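Protease Do-like 8, chloroplastic (Arabidopsis thaliana, PDB 4IC6) is probably a serine endopeptidase of the HtrA (Deg) type, found in the thylakoids of the chloroplast. Local coordinates at residues Phe35-Phe46 against Ile159-Leu169. The protein carries 1 engineered substitution. Sequence-based numbering, arbitrary orientation.
Sequences FEKNTYSVVNIF and IGNPFGFDHTL
Phe-35, Ile-159 and Val-42 bury the most surface here, with His-167 close behind. The ring of Phe-35 reaches the hairpin because CG stands opposite the backbone N (chi1 171°), which brings Phe-35 CZ to 3.5 Å from His-167 CB. Thr-168 O meets the ring edge near its plane, 3.5 Å from Phe-35 CE1, and Leu-169 CB lies 3.9 Å from Phe-35 CD1. Ile-159 fills the angle between helix and strand with two branches: its CD1 reaches Phe-35 CD1 at 4.0 Å and also touches Asn-38 CB, whereas its CG2 meets Val-42 CG2 at 3.7 Å. From His-167, NE2 donates to Val-42 O (2.9 Å, 158° at the hydrogen), and the acceptor lies near the plane of the imidazole, at its edge. Val-42 O takes a second bond from Asn-161 ND2 (3.2 Å), almost in that amide's plane, so two side chains of 159-169 grip one buried carbonyl. The imidazole is also packed on both faces: Thr-39 CB sits 3.9 Å from the ring centroid, 3° off the normal, a CH-pi contact, while Asn-161 CG covers the opposite face nearer the rim. With an alanine at His-167, Val-42 O would probably lose one of its two bonds from 159-169, and a gap would open between Thr-39 and Asn-161. In the chymotrypsin-like fold, this contact joins the two beta-barrels: the end of helix 26-39 and strand 42-47, the first strand of the first barrel, pack against the loop linking hairpin strands 155-160 and 168-176 of the second, and against the ends of both. In that loop Asp-166 forms a salt bridge with Arg-179 of a second subunit, and Gln-111 gives Asn-161 ND2 another partner. Pro-207 and Leu-209 of strand 207-210 extend the apolar packing around Ile-159, and Leu-105 of strand 98-105 touches Thr-39 and His-167.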
ATOM      1  N   PHE A  35      15.486  33.660 -11.275  1.00 33.11           N
ATOM      2  CA  PHE A  35      15.271  32.414 -11.999  1.00 34.62           C
ATOM      3  C   PHE A  35      15.786  32.508 -13.431  1.00 36.74           C
ATOM      4  O   PHE A  35      16.580  31.682 -13.863  1.00 35.20           O
ATOM      5  CB  PHE A  35      13.788  32.040 -12.021  1.00 36.26           C
ATOM      6  CG  PHE A  35      13.474  30.877 -12.923  1.00 37.51           C
ATOM      7  CD1 PHE A  35      13.704  29.576 -12.509  1.00 38.04           C
ATOM      8  CD2 PHE A  35      12.942  31.086 -14.180  1.00 38.85           C
ATOM      9  CE1 PHE A  35      13.402  28.490 -13.353  1.00 36.08           C
ATOM     10  CE2 PHE A  35      12.645  30.017 -15.027  1.00 41.57           C
ATOM     11  CZ  PHE A  35      12.876  28.720 -14.609  1.00 40.53           C
ATOM     12  N   GLU A  36      15.316  33.502 -14.173  1.00 39.64           N
ATOM     13  CA  GLU A  36      15.689  33.625 -15.575  1.00 39.59           C
ATOM     14  C   GLU A  36      17.201  33.732 -15.703  1.00 41.03           C
ATOM     15  O   GLU A  36      17.818  33.070 -16.545  1.00 43.20           O
ATOM     16  CB  GLU A  36      15.009  34.833 -16.204  1.00 42.10           C
ATOM     17  N   LYS A  37      17.790  34.574 -14.857  1.00 41.85           N
ATOM     18  CA  LYS A  37      19.232  34.779 -14.837  1.00 44.22           C
ATOM     19  C   LYS A  37      19.975  33.460 -14.612  1.00 44.73           C
ATOM     20  O   LYS A  37      21.018  33.206 -15.225  1.00 47.25           O
ATOM     21  CB  LYS A  37      19.586  35.789 -13.744  1.00 50.46           C
ATOM     22  CG  LYS A  37      21.061  36.016 -13.539  1.00 58.30           C
ATOM     23  CD  LYS A  37      21.295  37.174 -12.571  1.00 62.83           C
ATOM     24  CE  LYS A  37      22.782  37.404 -12.335  1.00 66.08           C
ATOM     25  NZ  LYS A  37      23.441  36.165 -11.840  1.00 66.94           N
ATOM     26  N   ASN A  38      19.429  32.604 -13.751  1.00 41.63           N
ATOM     27  CA  ASN A  38      20.129  31.370 -13.377  1.00 38.86           C
ATOM     28  C   ASN A  38      19.816  30.122 -14.205  1.00 37.78           C
ATOM     29  O   ASN A  38      20.489  29.096 -14.075  1.00 38.98           O
ATOM     30  CB  ASN A  38      19.983  31.103 -11.877  1.00 36.76           C
ATOM     31  CG  ASN A  38      20.834  32.045 -11.052  1.00 41.27           C
ATOM     32  OD1 ASN A  38      22.040  31.834 -10.901  1.00 46.62           O
ATOM     33  ND2 ASN A  38      20.224  33.115 -10.553  1.00 36.29           N
ATOM     34  N   THR A  39      18.803  30.206 -15.064  1.00 38.47           N
ATOM     35  CA  THR A  39      18.514  29.096 -15.965  1.00 40.21           C
ATOM     36  C   THR A  39      19.790  28.631 -16.666  1.00 40.84           C
ATOM     37  O   THR A  39      20.042  27.430 -16.780  1.00 41.16           O
ATOM     38  CB  THR A  39      17.452  29.465 -17.016  1.00 41.87           C
ATOM     39  OG1 THR A  39      17.793  30.723 -17.599  1.00 39.38           O
ATOM     40  CG2 THR A  39      16.070  29.572 -16.372  1.00 43.47           C
ATOM     41  N   TYR A  40      20.608  29.578 -17.121  1.00 41.52           N
ATOM     42  CA  TYR A  40      21.802  29.233 -17.920  1.00 43.01           C
ATOM     43  C   TYR A  40      22.820  28.360 -17.209  1.00 41.26           C
ATOM     44  O   TYR A  40      23.547  27.597 -17.849  1.00 40.52           O
ATOM     45  CB  TYR A  40      22.487  30.498 -18.439  1.00 43.85           C
ATOM     46  CG  TYR A  40      21.524  31.342 -19.209  1.00 47.06           C
ATOM     47  CD1 TYR A  40      20.772  32.311 -18.573  1.00 47.26           C
ATOM     48  CD2 TYR A  40      21.326  31.136 -20.563  1.00 47.03           C
ATOM     49  CE1 TYR A  40      19.863  33.070 -19.267  1.00 50.98           C
ATOM     50  CE2 TYR A  40      20.418  31.889 -21.267  1.00 49.91           C
ATOM     51  CZ  TYR A  40      19.692  32.860 -20.614  1.00 52.53           C
ATOM     52  OH  TYR A  40      18.784  33.620 -21.308  1.00 56.35           O
ATOM     53  N   SER A  41      22.878  28.481 -15.888  1.00 40.52           N
ATOM     54  CA  SER A  41      23.854  27.753 -15.091  1.00 38.72           C
ATOM     55  C   SER A  41      23.348  26.375 -14.687  1.00 40.76           C
ATOM     56  O   SER A  41      24.084  25.565 -14.114  1.00 37.95           O
ATOM     57  CB  SER A  41      24.177  28.534 -13.821  1.00 38.09           C
ATOM     58  OG  SER A  41      24.600  29.849 -14.115  1.00 42.26           O
ATOM     59  N   VAL A  42      22.072  26.128 -14.940  1.00 43.19           N
ATOM     60  CA  VAL A  42      21.450  24.878 -14.529  1.00 38.79           C
ATOM     61  C   VAL A  42      21.292  23.976 -15.754  1.00 37.20           C
ATOM     62  O   VAL A  42      20.481  24.249 -16.652  1.00 34.26           O
ATOM     63  CB  VAL A  42      20.107  25.120 -13.837  1.00 37.32           C
ATOM     64  CG1 VAL A  42      19.553  23.800 -13.322  1.00 38.30           C
ATOM     65  CG2 VAL A  42      20.280  26.093 -12.667  1.00 37.17           C
ATOM     66  N   VAL A  43      22.096  22.919 -15.795  1.00 35.27           N
ATOM     67  CA  VAL A  43      22.125  22.042 -16.963  1.00 38.69           C
ATOM     68  C   VAL A  43      21.240  20.825 -16.750  1.00 37.60           C
ATOM     69  O   VAL A  43      20.794  20.555 -15.634  1.00 34.94           O
ATOM     70  CB  VAL A  43      23.555  21.565 -17.315  1.00 38.73           C
ATOM     71  CG1 VAL A  43      24.472  22.745 -17.575  1.00 40.10           C
ATOM     72  CG2 VAL A  43      24.124  20.672 -16.213  1.00 40.10           C
ATOM     73  N   ASN A  44      20.985  20.106 -17.834  1.00 34.98           N
ATOM     74  CA  ASN A  44      20.283  18.831 -17.781  1.00 37.51           C
ATOM     75  C   ASN A  44      21.251  17.667 -18.019  1.00 40.55           C
ATOM     76  O   ASN A  44      22.081  17.712 -18.931  1.00 43.66           O
ATOM     77  CB  ASN A  44      19.145  18.804 -18.812  1.00 39.23           C
ATOM     78  CG  ASN A  44      18.629  17.411 -19.071  1.00 39.36           C
ATOM     79  OD1 ASN A  44      17.919  16.826 -18.246  1.00 42.50           O
ATOM     80  ND2 ASN A  44      18.975  16.868 -20.231  1.00 37.33           N
ATOM     81  N   ILE A  45      21.145  16.632 -17.189  1.00 41.13           N
ATOM     82  CA  ILE A  45      22.000  15.456 -17.311  1.00 40.77           C
ATOM     83  C   ILE A  45      21.167  14.183 -17.471  1.00 41.83           C
ATOM     84  O   ILE A  45      20.339  13.857 -16.606  1.00 40.49           O
ATOM     85  CB  ILE A  45      22.900  15.285 -16.057  1.00 48.08           C
ATOM     86  CG1 ILE A  45      23.773  16.523 -15.851  1.00 48.54           C
ATOM     87  CG2 ILE A  45      23.749  14.017 -16.170  1.00 46.76           C
ATOM     88  CD1 ILE A  45      24.460  16.596 -14.492  1.00 44.62           C
ATOM     89  N   PHE A  46      21.375  13.485 -18.586  1.00 42.96           N
ATOM     90  CA  PHE A  46      20.835  12.146 -18.782  1.00 45.41           C
ATOM     91  C   PHE A  46      21.946  11.101 -18.635  1.00 46.52           C
ATOM     92  O   PHE A  46      22.970  11.183 -19.312  1.00 49.09           O
ATOM     93  CB  PHE A  46      20.157  12.012 -20.154  1.00 48.10           C
ATOM     94  CG  PHE A  46      18.842  12.749 -20.261  1.00 51.86           C
ATOM     95  CD1 PHE A  46      17.757  12.382 -19.475  1.00 53.08           C
ATOM     96  CD2 PHE A  46      18.688  13.803 -21.150  1.00 50.52           C
ATOM     97  CE1 PHE A  46      16.543  13.055 -19.573  1.00 50.52           C
ATOM     98  CE2 PHE A  46      17.476  14.475 -21.258  1.00 51.23           C
ATOM     99  CZ  PHE A  46      16.407  14.102 -20.467  1.00 50.16           C
ATOM    100  N   ILE A 159      16.072  25.265  -8.350  1.00 29.29           N
ATOM    101  CA  ILE A 159      15.927  25.302  -9.802  1.00 28.05           C
ATOM    102  C   ILE A 159      16.326  23.937 -10.363  1.00 30.55           C
ATOM    103  O   ILE A 159      17.266  23.307  -9.880  1.00 31.20           O
ATOM    104  CB  ILE A 159      16.779  26.445 -10.424  1.00 30.68           C
ATOM    105  CG1 ILE A 159      16.390  27.789  -9.799  1.00 32.89           C
ATOM    106  CG2 ILE A 159      16.647  26.485 -11.943  1.00 28.45           C
ATOM    107  CD1 ILE A 159      17.033  29.008 -10.439  1.00 37.15           C
ATOM    108  N   GLY A 160      15.586  23.474 -11.366  1.00 30.67           N
ATOM    109  CA  GLY A 160      15.926  22.252 -12.070  1.00 26.03           C
ATOM    110  C   GLY A 160      15.879  22.417 -13.576  1.00 31.00           C
ATOM    111  O   GLY A 160      15.271  23.346 -14.103  1.00 33.09           O
ATOM    112  N   ASN A 161      16.543  21.511 -14.275  1.00 32.84           N
ATOM    113  CA  ASN A 161      16.430  21.409 -15.723  1.00 33.56           C
ATOM    114  C   ASN A 161      16.364  19.913 -15.959  1.00 34.85           C
ATOM    115  O   ASN A 161      17.359  19.288 -16.324  1.00 37.80           O
ATOM    116  CB  ASN A 161      17.652  22.044 -16.381  1.00 36.34           C
ATOM    117  CG  ASN A 161      17.674  21.883 -17.895  1.00 40.47           C
ATOM    118  OD1 ASN A 161      16.759  21.307 -18.504  1.00 38.31           O
ATOM    119  ND2 ASN A 161      18.730  22.405 -18.515  1.00 44.77           N
ATOM    120  N   PRO A 162      15.199  19.316 -15.677  1.00 35.42           N
ATOM    121  CA  PRO A 162      15.135  17.853 -15.556  1.00 35.64           C
ATOM    122  C   PRO A 162      15.105  17.109 -16.886  1.00 38.72           C
ATOM    123  O   PRO A 162      15.512  15.944 -16.914  1.00 38.90           O
ATOM    124  CB  PRO A 162      13.826  17.620 -14.795  1.00 36.71           C
ATOM    125  CG  PRO A 162      12.968  18.845 -15.139  1.00 38.09           C
ATOM    126  CD  PRO A 162      13.954  19.979 -15.230  1.00 39.25           C
ATOM    127  N   PHE A 163      14.647  17.749 -17.955  1.00 40.62           N
ATOM    128  CA  PHE A 163      14.544  17.044 -19.244  1.00 44.62           C
ATOM    129  C   PHE A 163      15.278  17.704 -20.408  1.00 43.92           C
ATOM    130  O   PHE A 163      15.294  17.175 -21.526  1.00 41.98           O
ATOM    131  CB  PHE A 163      13.078  16.792 -19.599  1.00 45.10           C
ATOM    132  CG  PHE A 163      12.310  16.112 -18.499  1.00 48.68           C
ATOM    133  CD1 PHE A 163      12.670  14.842 -18.072  1.00 49.65           C
ATOM    134  CD2 PHE A 163      11.236  16.744 -17.885  1.00 48.11           C
ATOM    135  CE1 PHE A 163      11.968  14.209 -17.053  1.00 51.03           C
ATOM    136  CE2 PHE A 163      10.529  16.113 -16.874  1.00 49.29           C
ATOM    137  CZ  PHE A 163      10.898  14.840 -16.460  1.00 48.80           C
ATOM    138  N   GLY A 164      15.904  18.844 -20.155  1.00 42.94           N
ATOM    139  CA  GLY A 164      16.716  19.468 -21.179  1.00 44.75           C
ATOM    140  C   GLY A 164      15.922  20.294 -22.166  1.00 46.39           C
ATOM    141  O   GLY A 164      16.448  20.674 -23.211  1.00 45.74           O
ATOM    142  N   PHE A 165      14.661  20.589 -21.854  1.00 42.83           N
ATOM    143  CA  PHE A 165      13.892  21.451 -22.746  1.00 44.91           C
ATOM    144  C   PHE A 165      13.298  22.680 -22.048  1.00 42.01           C
ATOM    145  O   PHE A 165      12.775  23.576 -22.698  1.00 41.49           O
ATOM    146  CB  PHE A 165      12.823  20.656 -23.505  1.00 50.19           C
ATOM    147  CG  PHE A 165      11.726  20.129 -22.633  1.00 50.75           C
ATOM    148  CD1 PHE A 165      10.639  20.924 -22.302  1.00 53.40           C
ATOM    149  CD2 PHE A 165      11.776  18.834 -22.144  1.00 52.34           C
ATOM    150  CE1 PHE A 165       9.623  20.439 -21.492  1.00 52.57           C
ATOM    151  CE2 PHE A 165      10.759  18.341 -21.338  1.00 48.62           C
ATOM    152  CZ  PHE A 165       9.682  19.146 -21.016  1.00 51.26           C
ATOM    153  N   ASP A 166      13.386  22.734 -20.724  1.00 37.04           N
ATOM    154  CA  ASP A 166      12.953  23.927 -20.007  1.00 38.43           C
ATOM    155  C   ASP A 166      13.561  23.940 -18.611  1.00 40.58           C
ATOM    156  O   ASP A 166      14.491  23.183 -18.333  1.00 42.19           O
ATOM    157  CB  ASP A 166      11.430  23.971 -19.911  1.00 43.05           C
ATOM    158  CG  ASP A 166      10.872  22.882 -19.012  1.00 42.77           C
ATOM    159  OD1 ASP A 166      11.681  22.176 -18.358  1.00 37.25           O
ATOM    160  OD2 ASP A 166       9.624  22.742 -18.947  1.00 40.84           O
ATOM    161  N   HIS A 167      13.030  24.788 -17.729  1.00 37.19           N
ATOM    162  CA  HIS A 167      13.480  24.804 -16.341  1.00 36.15           C
ATOM    163  C   HIS A 167      12.303  24.837 -15.375  1.00 35.90           C
ATOM    164  O   HIS A 167      11.194  25.241 -15.744  1.00 35.55           O
ATOM    165  CB  HIS A 167      14.422  25.989 -16.082  1.00 36.38           C
ATOM    166  CG  HIS A 167      15.788  25.810 -16.665  1.00 41.63           C
ATOM    167  ND1 HIS A 167      16.040  25.895 -18.021  1.00 44.57           N
ATOM    168  CD2 HIS A 167      16.976  25.534 -16.077  1.00 38.20           C
ATOM    169  CE1 HIS A 167      17.325  25.686 -18.241  1.00 43.37           C
ATOM    170  NE2 HIS A 167      17.916  25.465 -17.080  1.00 41.15           N
ATOM    171  N   THR A 168      12.559  24.424 -14.136  1.00 33.00           N
ATOM    172  CA  THR A 168      11.532  24.371 -13.098  1.00 31.46           C
ATOM    173  C   THR A 168      11.951  25.214 -11.926  1.00 29.44           C
ATOM    174  O   THR A 168      13.136  25.433 -11.718  1.00 28.24           O
ATOM    175  CB  THR A 168      11.342  22.939 -12.562  1.00 29.76           C
ATOM    176  OG1 THR A 168      12.566  22.491 -11.963  1.00 31.04           O
ATOM    177  CG2 THR A 168      10.994  21.983 -13.692  1.00 34.52           C
ATOM    178  N   LEU A 169      10.989  25.651 -11.122  1.00 27.21           N
ATOM    179  CA  LEU A 169      11.336  26.402  -9.919  1.00 29.24           C
ATOM    180  C   LEU A 169      10.414  25.995  -8.797  1.00 30.98           C
ATOM    181  O   LEU A 169       9.220  25.798  -9.016  1.00 31.11           O
ATOM    182  CB  LEU A 169      11.134  27.890 -10.167  1.00 30.23           C
ATOM    183  CG  LEU A 169      11.265  28.814  -8.954  1.00 30.58           C
ATOM    184  CD1 LEU A 169      12.696  28.782  -8.465  1.00 30.73           C
ATOM    185  CD2 LEU A 169      10.869  30.223  -9.343  1.00 26.95           C
TER